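Local coordinates for protein putative metal-dependent hydrolase (Bacillus subtilis, PDB 6KNS) that is a metallo-beta-lactamase fold protein that binds two zinc ions in its active site and probably acts as a hydrolase, perhaps related to tRNA 3'-processing endoribonucleases, at residues Ala60-His68 with His140-Arg148; Thr159-Ile169 with Gly194-Ile204. All blocks are in the same frame, centred on the assembly; numbering follows the deposited sequence.

Interaction 1 (Ala60-His68 with His140-Arg148). With ZN (zinc ion), chain H.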
loop_
_atom_site.group_PDB
_atom_site.type_symbol
_atom_site.label_atom_id
_atom_site.label_comp_id
_atom_site.label_asym_id
_atom_site.label_seq_id
_atom_site.Cartn_x
_atom_site.Cartn_y
_atom_site.Cartn_z
ATOM N N ALA A 60 -2.877 -9.097 -16.122
ATOM C CA ALA A 60 -1.472 -9.321 -15.808
ATOM C C ALA A 60 -0.896 -8.113 -15.130
ATOM O O ALA A 60 -1.439 -7.029 -15.233
ATOM C CB ALA A 60 -0.677 -9.660 -17.094
ATOM N N VAL A 61 0.180 -8.342 -14.399
ATOM C CA VAL A 61 0.961 -7.312 -13.765
ATOM C C VAL A 61 2.399 -7.491 -14.253
ATOM O O VAL A 61 2.834 -8.608 -14.480
ATOM C CB VAL A 61 0.928 -7.452 -12.247
ATOM C CG1 VAL A 61 1.824 -6.393 -11.572
ATOM C CG2 VAL A 61 -0.519 -7.363 -11.724
ATOM N N ILE A 62 3.124 -6.385 -14.407
ATOM C CA ILE A 62 4.571 -6.430 -14.661
ATOM C C ILE A 62 5.249 -5.377 -13.799
ATOM O O ILE A 62 4.717 -4.257 -13.649
ATOM C CB ILE A 62 4.929 -6.247 -16.168
ATOM C CG1 ILE A 62 6.439 -6.332 -16.385
ATOM C CG2 ILE A 62 4.479 -4.896 -16.698
ATOM C CD1 ILE A 62 6.784 -6.640 -17.865
ATOM N N LEU A 63 6.386 -5.768 -13.234
ATOM C CA LEU A 63 7.137 -5.014 -12.257
ATOM C C LEU A 63 8.523 -4.618 -12.781
ATOM O O LEU A 63 9.286 -5.462 -13.206
ATOM C CB LEU A 63 7.337 -5.880 -11.020
ATOM C CG LEU A 63 6.038 -6.336 -10.365
ATOM C CD1 LEU A 63 6.393 -7.205 -9.142
ATOM C CD2 LEU A 63 5.128 -5.123 -9.956
ATOM N N SER A 64 8.819 -3.313 -12.792
ATOM C CA SER A 64 10.100 -2.830 -13.314
ATOM C C SER A 64 11.251 -3.222 -12.364
ATOM O O SER A 64 12.356 -3.524 -12.823
ATOM C CB SER A 64 10.099 -1.311 -13.445
ATOM O OG SER A 64 9.779 -0.713 -12.189
ATOM N N HIS A 65 10.982 -3.182 -11.065
ATOM C CA HIS A 65 11.966 -3.496 -10.053
ATOM C C HIS A 65 11.309 -3.645 -8.689
ATOM O O HIS A 65 10.096 -3.409 -8.556
ATOM C CB HIS A 65 13.095 -2.468 -10.023
ATOM C CG HIS A 65 12.731 -1.094 -9.518
ATOM N ND1 HIS A 65 11.813 -0.275 -10.144
ATOM C CD2 HIS A 65 13.274 -0.355 -8.514
ATOM C CE1 HIS A 65 11.793 0.896 -9.520
ATOM N NE2 HIS A 65 12.665 0.871 -8.526
ATOM N N TYR A 66 12.083 -4.044 -7.687
ATOM C CA TYR A 66 11.501 -4.446 -6.425
ATOM C C TYR A 66 11.664 -3.470 -5.262
ATOM O O TYR A 66 11.506 -3.847 -4.101
ATOM C CB TYR A 66 12.066 -5.812 -6.043
ATOM C CG TYR A 66 11.773 -6.924 -7.076
ATOM C CD1 TYR A 66 10.502 -7.448 -7.189
ATOM C CD2 TYR A 66 12.751 -7.441 -7.881
ATOM C CE1 TYR A 66 10.205 -8.450 -8.070
ATOM C CE2 TYR A 66 12.460 -8.492 -8.801
ATOM C CZ TYR A 66 11.176 -8.964 -8.892
ATOM O OH TYR A 66 10.797 -9.988 -9.730
ATOM N N HIS A 67 11.879 -2.205 -5.562
ATOM C CA HIS A 67 11.817 -1.145 -4.543
ATOM C C HIS A 67 10.366 -1.057 -4.026
ATOM O O HIS A 67 9.424 -1.228 -4.806
ATOM C CB HIS A 67 12.241 0.203 -5.153
ATOM C CG HIS A 67 13.696 0.521 -5.032
ATOM N ND1 HIS A 67 14.310 1.502 -5.791
ATOM C CD2 HIS A 67 14.649 0.048 -4.183
ATOM C CE1 HIS A 67 15.588 1.596 -5.436
ATOM N NE2 HIS A 67 15.818 0.722 -4.465
ATOM N N HIS A 68 10.203 -0.771 -2.729
ATOM C CA HIS A 68 8.891 -0.732 -2.055
ATOM C C HIS A 68 7.842 0.089 -2.768
ATOM O O HIS A 68 6.674 -0.305 -2.895
ATOM C CB HIS A 68 9.025 -0.140 -0.655
ATOM C CG HIS A 68 9.895 -0.923 0.245
ATOM N ND1 HIS A 68 9.686 -2.264 0.518
ATOM C CD2 HIS A 68 11.005 -0.555 0.941
ATOM C CE1 HIS A 68 10.621 -2.673 1.368
ATOM N NE2 HIS A 68 11.431 -1.661 1.625
ATOM N N HIS A 140 20.407 2.214 -11.687
ATOM C CA HIS A 140 19.615 2.385 -10.474
ATOM C C HIS A 140 20.247 1.562 -9.333
ATOM O O HIS A 140 20.980 0.630 -9.595
ATOM C CB HIS A 140 18.185 1.935 -10.769
ATOM C CG HIS A 140 17.176 2.501 -9.844
ATOM N ND1 HIS A 140 17.064 3.854 -9.623
ATOM C CD2 HIS A 140 16.236 1.908 -9.065
ATOM C CE1 HIS A 140 16.093 4.073 -8.754
ATOM N NE2 HIS A 140 15.578 2.912 -8.401
ATOM N N PRO A 141 20.024 1.941 -8.065
ATOM C CA PRO A 141 20.724 1.173 -7.032
ATOM C C PRO A 141 20.289 -0.277 -6.869
ATOM O O PRO A 141 20.939 -0.976 -6.141
ATOM C CB PRO A 141 20.439 1.950 -5.725
ATOM C CG PRO A 141 19.765 3.211 -6.116
ATOM C CD PRO A 141 19.341 3.129 -7.536
ATOM N N VAL A 142 19.149 -0.697 -7.431
ATOM C CA VAL A 142 18.812 -2.115 -7.575
ATOM C C VAL A 142 18.532 -2.375 -9.042
ATOM O O VAL A 142 18.291 -1.447 -9.809
ATOM C CB VAL A 142 17.591 -2.570 -6.724
ATOM C CG1 VAL A 142 17.888 -2.462 -5.202
ATOM C CG2 VAL A 142 16.290 -1.820 -7.110
ATOM N N THR A 143 18.578 -3.638 -9.439
ATOM C CA THR A 143 18.274 -4.047 -10.789
ATOM C C THR A 143 16.910 -3.516 -11.190
ATOM O O THR A 143 15.921 -3.658 -10.457
ATOM C CB THR A 143 18.273 -5.586 -10.892
ATOM O OG1 THR A 143 19.532 -6.049 -10.449
ATOM C CG2 THR A 143 18.054 -6.071 -12.304
ATOM N N CYS A 144 16.853 -2.860 -12.332
ATOM C CA CYS A 144 15.592 -2.271 -12.736
ATOM C C CYS A 144 15.533 -2.264 -14.249
ATOM O O CYS A 144 16.585 -2.112 -14.889
ATOM C CB CYS A 144 15.440 -0.858 -12.118
ATOM S SG CYS A 144 13.952 -0.027 -12.627
ATOM N N TYR A 145 14.333 -2.486 -14.826
ATOM C CA TYR A 145 14.189 -2.461 -16.295
ATOM C C TYR A 145 13.140 -1.475 -16.761
ATOM O O TYR A 145 12.008 -1.509 -16.298
ATOM C CB TYR A 145 13.870 -3.858 -16.874
ATOM C CG TYR A 145 14.997 -4.798 -16.691
ATOM C CD1 TYR A 145 15.971 -4.961 -17.670
ATOM C CD2 TYR A 145 15.140 -5.473 -15.501
ATOM C CE1 TYR A 145 17.063 -5.825 -17.466
ATOM C CE2 TYR A 145 16.204 -6.330 -15.287
ATOM C CZ TYR A 145 17.152 -6.514 -16.267
ATOM O OH TYR A 145 18.195 -7.364 -15.999
ATOM N N ALA A 146 13.536 -0.633 -17.731
ATOM C CA ALA A 146 12.609 0.209 -18.466
ATOM C C ALA A 146 11.859 -0.668 -19.441
ATOM O O ALA A 146 12.325 -1.767 -19.743
ATOM C CB ALA A 146 13.336 1.316 -19.189
ATOM N N MET A 147 10.697 -0.211 -19.902
ATOM C CA MET A 147 9.859 -1.014 -20.782
ATOM C C MET A 147 9.357 -0.229 -21.982
ATOM O O MET A 147 9.007 0.940 -21.870
ATOM C CB MET A 147 8.655 -1.543 -20.033
ATOM C CG MET A 147 9.000 -2.369 -18.821
ATOM S SD MET A 147 7.533 -2.698 -17.833
ATOM C CE MET A 147 8.386 -3.160 -16.325
ATOM N N ARG A 148 9.345 -0.891 -23.139
ATOM C CA ARG A 148 8.761 -0.344 -24.357
ATOM C C ARG A 148 7.560 -1.223 -24.672
ATOM O O ARG A 148 7.715 -2.435 -24.886
ATOM C CB ARG A 148 9.758 -0.394 -25.496
ATOM C CG ARG A 148 9.119 -0.020 -26.829
ATOM C CD ARG A 148 9.982 -0.272 -28.054
ATOM N NE ARG A 148 10.623 0.950 -28.464
ATOM C CZ ARG A 148 10.324 1.696 -29.520
ATOM N NH1 ARG A 148 9.406 1.357 -30.400
ATOM N NH2 ARG A 148 10.991 2.814 -29.683
HETATM ZN ZN ZN H . 13.571 2.621 -7.415
HETATM O O HOH W 1 14.891 -4.811 -8.218
#
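The HxHxDH motif of the metallo-beta-lactamase fold supplies His65 and His67 here, and His140 arrives from the other half of the αβ/βα sandwich to share their zinc ion. His65 NE2 binds the metal at 2.3 Å, His67 ND1 at 2.1 Å and His140 NE2 at 2.3 Å; Asp161 is the fourth protein ligand. His67 thus binds through ND1 and the other two through NE2. His140 sets its edge toward the face of His65 in an offset edge-to-face pair, planes at 89°, whereas His67 and His140 meet rim to rim. The far nitrogen of His140, ND1, is hydrogen-bonded to Gly194 O, a second-shell bond that fixes the rotation of the ring.

His65 is steered from both segments. With CG lodged between its backbone N and carbonyl carbon (chi1 70°), its ring presents ND1 to Ser64 OG, which accepts a nearly straight bond in the ring plane, and NE2, on the far side of the ring, faces the metal. Cys144 SG lies over one face of the same ring, 3.7 Å from its centroid. Val142 CG2 serves two imidazoles: it sits over the centre of the His67 ring as a CH-pi contact and also reaches the edge of His65.

Behind the metal, the backbones are tied by one direct hydrogen bond, Tyr145 N to Ser64 O at 3.0 Å, and by a water that accepts from Tyr66 N and donates to Thr143 O. Deeper between the sheets, Met147 and Ile62 reach toward each other tip to tip. The Met147 chain is extended beyond CG, which carries its methyl CE to within 3.7 Å of Ile62 CG1 and tightly against Ser64 CA, at 3.5 Å.

Interaction 2 (Thr159-Ile169 with Gly194-Ile204). With ZN (zinc ion), chain H; ZN (zinc ion), chain G.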
loop_
_atom_site.group_PDB
_atom_site.type_symbol
_atom_site.label_atom_id
_atom_site.label_comp_id
_atom_site.label_asym_id
_atom_site.label_seq_id
_atom_site.Cartn_x
_atom_site.Cartn_y
_atom_site.Cartn_z
ATOM N N THR A 159 10.311 4.638 -18.526
ATOM C CA THR A 159 11.702 4.567 -18.096
ATOM C C THR A 159 11.886 3.766 -16.806
ATOM O O THR A 159 13.016 3.465 -16.432
ATOM C CB THR A 159 12.299 5.976 -17.797
ATOM O OG1 THR A 159 11.594 6.562 -16.686
ATOM C CG2 THR A 159 12.215 6.897 -19.001
ATOM N N ALA A 160 10.806 3.447 -16.091
ATOM C CA ALA A 160 10.945 3.018 -14.721
ATOM C C ALA A 160 11.866 4.040 -14.027
ATOM O O ALA A 160 11.806 5.250 -14.330
ATOM C CB ALA A 160 11.479 1.586 -14.627
ATOM N N ASP A 161 12.703 3.576 -13.109
ATOM C CA ASP A 161 13.615 4.449 -12.389
ATOM C C ASP A 161 14.990 4.355 -12.970
ATOM O O ASP A 161 15.506 3.253 -13.146
ATOM C CB ASP A 161 13.747 4.004 -10.952
ATOM C CG ASP A 161 12.499 4.265 -10.133
ATOM O OD1 ASP A 161 11.392 4.552 -10.661
ATOM O OD2 ASP A 161 12.684 4.206 -8.930
ATOM N N SER A 162 15.626 5.495 -13.198
ATOM C CA SER A 162 17.006 5.495 -13.705
ATOM C C SER A 162 17.642 6.866 -13.570
ATOM O O SER A 162 16.948 7.884 -13.614
ATOM C CB SER A 162 16.991 5.117 -15.180
ATOM O OG SER A 162 18.295 4.880 -15.685
ATOM N N SER A 163 18.955 6.903 -13.409
ATOM C CA SER A 163 19.711 8.107 -13.761
ATOM C C SER A 163 19.962 8.065 -15.273
ATOM O O SER A 163 19.697 7.054 -15.950
ATOM C CB SER A 163 21.052 8.195 -13.001
ATOM O OG SER A 163 21.905 7.102 -13.309
ATOM N N TYR A 164 20.475 9.164 -15.799
ATOM C CA TYR A 164 20.483 9.377 -17.246
ATOM C C TYR A 164 21.424 8.380 -17.953
ATOM O O TYR A 164 22.483 8.068 -17.423
ATOM C CB TYR A 164 20.870 10.846 -17.604
ATOM C CG TYR A 164 21.052 10.985 -19.105
ATOM C CD1 TYR A 164 19.952 11.135 -19.949
ATOM C CD2 TYR A 164 22.292 10.841 -19.675
ATOM C CE1 TYR A 164 20.109 11.192 -21.320
ATOM C CE2 TYR A 164 22.462 10.887 -21.044
ATOM C CZ TYR A 164 21.368 11.050 -21.859
ATOM O OH TYR A 164 21.563 11.099 -23.213
ATOM N N GLN A 165 21.022 7.870 -19.122
ATOM C CA GLN A 165 21.968 7.165 -20.018
ATOM C C GLN A 165 21.566 7.347 -21.473
ATOM O O GLN A 165 20.363 7.426 -21.799
ATOM C CB GLN A 165 22.065 5.662 -19.671
ATOM C CG GLN A 165 20.704 4.948 -19.613
ATOM C CD GLN A 165 20.806 3.467 -19.312
ATOM O OE1 GLN A 165 21.882 2.946 -19.163
ATOM N NE2 GLN A 165 19.666 2.790 -19.197
ATOM N N ASP A 166 22.574 7.418 -22.342
ATOM C CA ASP A 166 22.364 7.598 -23.771
ATOM C C ASP A 166 21.535 6.469 -24.355
ATOM O O ASP A 166 20.759 6.670 -25.279
ATOM C CB ASP A 166 23.705 7.663 -24.523
ATOM C CG ASP A 166 24.430 9.007 -24.353
ATOM O OD1 ASP A 166 23.816 10.006 -23.918
ATOM O OD2 ASP A 166 25.625 9.056 -24.684
ATOM N N SER A 167 21.690 5.276 -23.823
ATOM C CA SER A 167 20.957 4.128 -24.352
ATOM C C SER A 167 19.411 4.311 -24.309
ATOM O O SER A 167 18.673 3.643 -25.043
ATOM C CB SER A 167 21.367 2.894 -23.575
ATOM O OG SER A 167 21.118 3.141 -22.193
ATOM N N PHE A 168 18.902 5.209 -23.470
ATOM C CA PHE A 168 17.459 5.457 -23.493
ATOM C C PHE A 168 16.977 6.014 -24.855
ATOM O O PHE A 168 15.792 5.917 -25.172
ATOM C CB PHE A 168 17.069 6.456 -22.407
ATOM C CG PHE A 168 16.781 5.850 -21.052
ATOM C CD1 PHE A 168 15.774 4.929 -20.897
ATOM C CD2 PHE A 168 17.471 6.282 -19.925
ATOM C CE1 PHE A 168 15.469 4.412 -19.628
ATOM C CE2 PHE A 168 17.186 5.777 -18.672
ATOM C CZ PHE A 168 16.177 4.847 -18.514
ATOM N N ILE A 169 17.886 6.596 -25.655
ATOM C CA ILE A 169 17.471 7.315 -26.855
ATOM C C ILE A 169 17.069 6.353 -27.952
ATOM O O ILE A 169 15.943 6.452 -28.439
ATOM C CB ILE A 169 18.514 8.364 -27.300
ATOM C CG1 ILE A 169 18.475 9.550 -26.332
ATOM C CG2 ILE A 169 18.270 8.857 -28.740
ATOM C CD1 ILE A 169 19.684 10.483 -26.443
ATOM N N GLY A 194 20.180 7.451 -8.388
ATOM C CA GLY A 194 19.640 6.660 -9.493
ATOM C C GLY A 194 18.360 7.216 -10.107
ATOM O O GLY A 194 17.462 6.461 -10.521
ATOM N N HIS A 195 18.289 8.540 -10.163
ATOM C CA HIS A 195 17.132 9.245 -10.731
ATOM C C HIS A 195 17.533 10.307 -11.751
ATOM O O HIS A 195 18.699 10.661 -11.897
ATOM C CB HIS A 195 16.291 9.894 -9.629
ATOM C CG HIS A 195 15.632 8.919 -8.713
ATOM N ND1 HIS A 195 14.782 7.921 -9.158
ATOM C CD2 HIS A 195 15.679 8.801 -7.363
ATOM C CE1 HIS A 195 14.336 7.237 -8.119
ATOM N NE2 HIS A 195 14.891 7.729 -7.024
ATOM N N MET A 196 16.539 10.816 -12.460
ATOM C CA MET A 196 16.747 11.877 -13.450
ATOM C C MET A 196 16.079 13.193 -13.063
ATOM O O MET A 196 15.191 13.222 -12.217
ATOM C CB MET A 196 16.205 11.410 -14.803
ATOM C CG MET A 196 17.208 10.509 -15.554
ATOM S SD MET A 196 16.690 10.125 -17.231
ATOM C CE MET A 196 15.296 9.029 -16.909
ATOM N N ASN A 197 16.522 14.280 -13.700
ATOM C CA ASN A 197 15.836 15.550 -13.594
ATOM C C ASN A 197 15.071 15.910 -14.887
ATOM O O ASN A 197 15.061 15.179 -15.885
ATOM C CB ASN A 197 16.796 16.686 -13.158
ATOM C CG ASN A 197 17.857 17.047 -14.221
ATOM O OD1 ASN A 197 17.717 16.776 -15.425
ATOM N ND2 ASN A 197 18.914 17.684 -13.764
ATOM N N SER A 198 14.416 17.045 -14.819
ATOM C CA SER A 198 13.615 17.584 -15.899
ATOM C C SER A 198 14.374 17.746 -17.214
ATOM O O SER A 198 13.836 17.404 -18.266
ATOM C CB SER A 198 13.004 18.938 -15.437
ATOM O OG SER A 198 14.019 19.759 -14.833
ATOM N N LEU A 199 15.619 18.223 -17.167
ATOM C CA LEU A 199 16.405 18.410 -18.384
ATOM C C LEU A 199 16.719 17.071 -19.059
ATOM O O LEU A 199 16.715 16.951 -20.290
ATOM C CB LEU A 199 17.692 19.171 -18.086
ATOM C CG LEU A 199 17.521 20.537 -17.397
ATOM C CD1 LEU A 199 18.898 21.207 -17.129
ATOM C CD2 LEU A 199 16.628 21.479 -18.206
ATOM N N GLU A 200 16.962 16.056 -18.233
ATOM C CA GLU A 200 17.328 14.730 -18.722
ATOM C C GLU A 200 16.130 14.024 -19.355
ATOM O O GLU A 200 16.243 13.430 -20.446
ATOM C CB GLU A 200 17.953 13.915 -17.599
ATOM C CG GLU A 200 19.389 14.420 -17.277
ATOM C CD GLU A 200 19.909 14.022 -15.897
ATOM O OE1 GLU A 200 19.109 13.736 -14.974
ATOM O OE2 GLU A 200 21.145 14.037 -15.722
ATOM N N ALA A 201 14.982 14.124 -18.700
ATOM C CA ALA A 201 13.755 13.609 -19.281
ATOM C C ALA A 201 13.527 14.318 -20.630
ATOM O O ALA A 201 13.189 13.685 -21.617
ATOM C CB ALA A 201 12.585 13.816 -18.334
ATOM N N GLY A 202 13.707 15.629 -20.661
ATOM C CA GLY A 202 13.498 16.397 -21.883
ATOM C C GLY A 202 14.415 15.961 -23.012
ATOM O O GLY A 202 14.021 15.891 -24.183
ATOM N N ARG A 203 15.651 15.678 -22.641
ATOM C CA ARG A 203 16.661 15.313 -23.596
ATOM C C ARG A 203 16.284 14.011 -24.264
ATOM O O ARG A 203 16.407 13.878 -25.480
ATOM C CB ARG A 203 18.008 15.184 -22.893
ATOM C CG ARG A 203 19.092 14.662 -23.819
ATOM C CD ARG A 203 20.471 14.785 -23.210
ATOM N NE ARG A 203 21.496 14.499 -24.232
ATOM C CZ ARG A 203 22.753 14.147 -23.993
ATOM N NH1 ARG A 203 23.196 13.990 -22.756
ATOM N NH2 ARG A 203 23.575 13.936 -25.020
ATOM N N ILE A 204 15.780 13.064 -23.478
ATOM C CA ILE A 204 15.377 11.765 -24.029
ATOM C C ILE A 204 14.236 11.931 -25.015
ATOM O O ILE A 204 14.323 11.440 -26.145
ATOM C CB ILE A 204 15.005 10.715 -22.981
ATOM C CG1 ILE A 204 16.208 10.359 -22.094
ATOM C CG2 ILE A 204 14.553 9.475 -23.679
ATOM C CD1 ILE A 204 15.844 9.671 -20.715
HETATM ZN ZN ZN H . 13.571 2.621 -7.415
HETATM ZN ZN ZN G . 10.885 4.286 -7.576
HETATM O O HOH W 2 20.533 11.562 -13.806
#
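Polar links between Thr159-Ile169 and Gly194-Ile204 run through water and weak C-H contacts, with no direct hydrogen bond across. One water accepts from Tyr164 N and donates to His195 O and Glu200 OE1. Beside it, Ser163 CA makes a C-H...O contact with His195 O at 3.3 Å. Glu200 OE1 also accepts from Asn197 N, and Asn197 OD1 from Glu200 N: a capping box at the start of helix 198-208.

Among the flat groups, the Tyr164 ring and the Arg203 guanidinium are nearly parallel, planes 9° apart. Tyr164 OH lies over one guanidinium face and donates to Asp166 OD1 at 2.6 Å; Arg203 turns its NE to a salt bridge with Glu207.

Apolar contact comes from Ile204 CD1, 3.8 Å from Phe168 CB, and from Met196: the bend at chi3 (-70°) swings its methyl CE to Phe168 CE2, 4.2 Å away, while SD lies obliquely beside the ring, a Met-aromatic contact.

At the metal end, His195 CE1 approaches Asp161 OD2 edge-on, while His195 ND1 is hydrogen-bonded to Glu181. Asp161 OD2 binds the zinc ion of His65, His67 and His140 at 2.4 Å and that of Asp69, His70 and His217 at 2.2 Å, the bridging aspartate of the dinuclear metallo-beta-lactamase site.

Overall arrangement
Along the chain the two contacts come in series, interaction 1 closing before interaction 2 opens, and their centres lie about 15 Å apart. Interaction 1 spans the sandwich, joining the end of strand 60-62 in one mixed sheet to the start of strand 145-150 in the other and the loop before it. Interaction 2 stays with the second sheet: the loop after strand 155-158 meets helix 198-208, which packs against strand 177-181. They converge on one zinc ion, and Ala160 of interaction 2 packs on Ser64 of interaction 1. The dinuclear centre is thus built at the edge of both sheets, from loops that follow their strands and from the short helix 68-71.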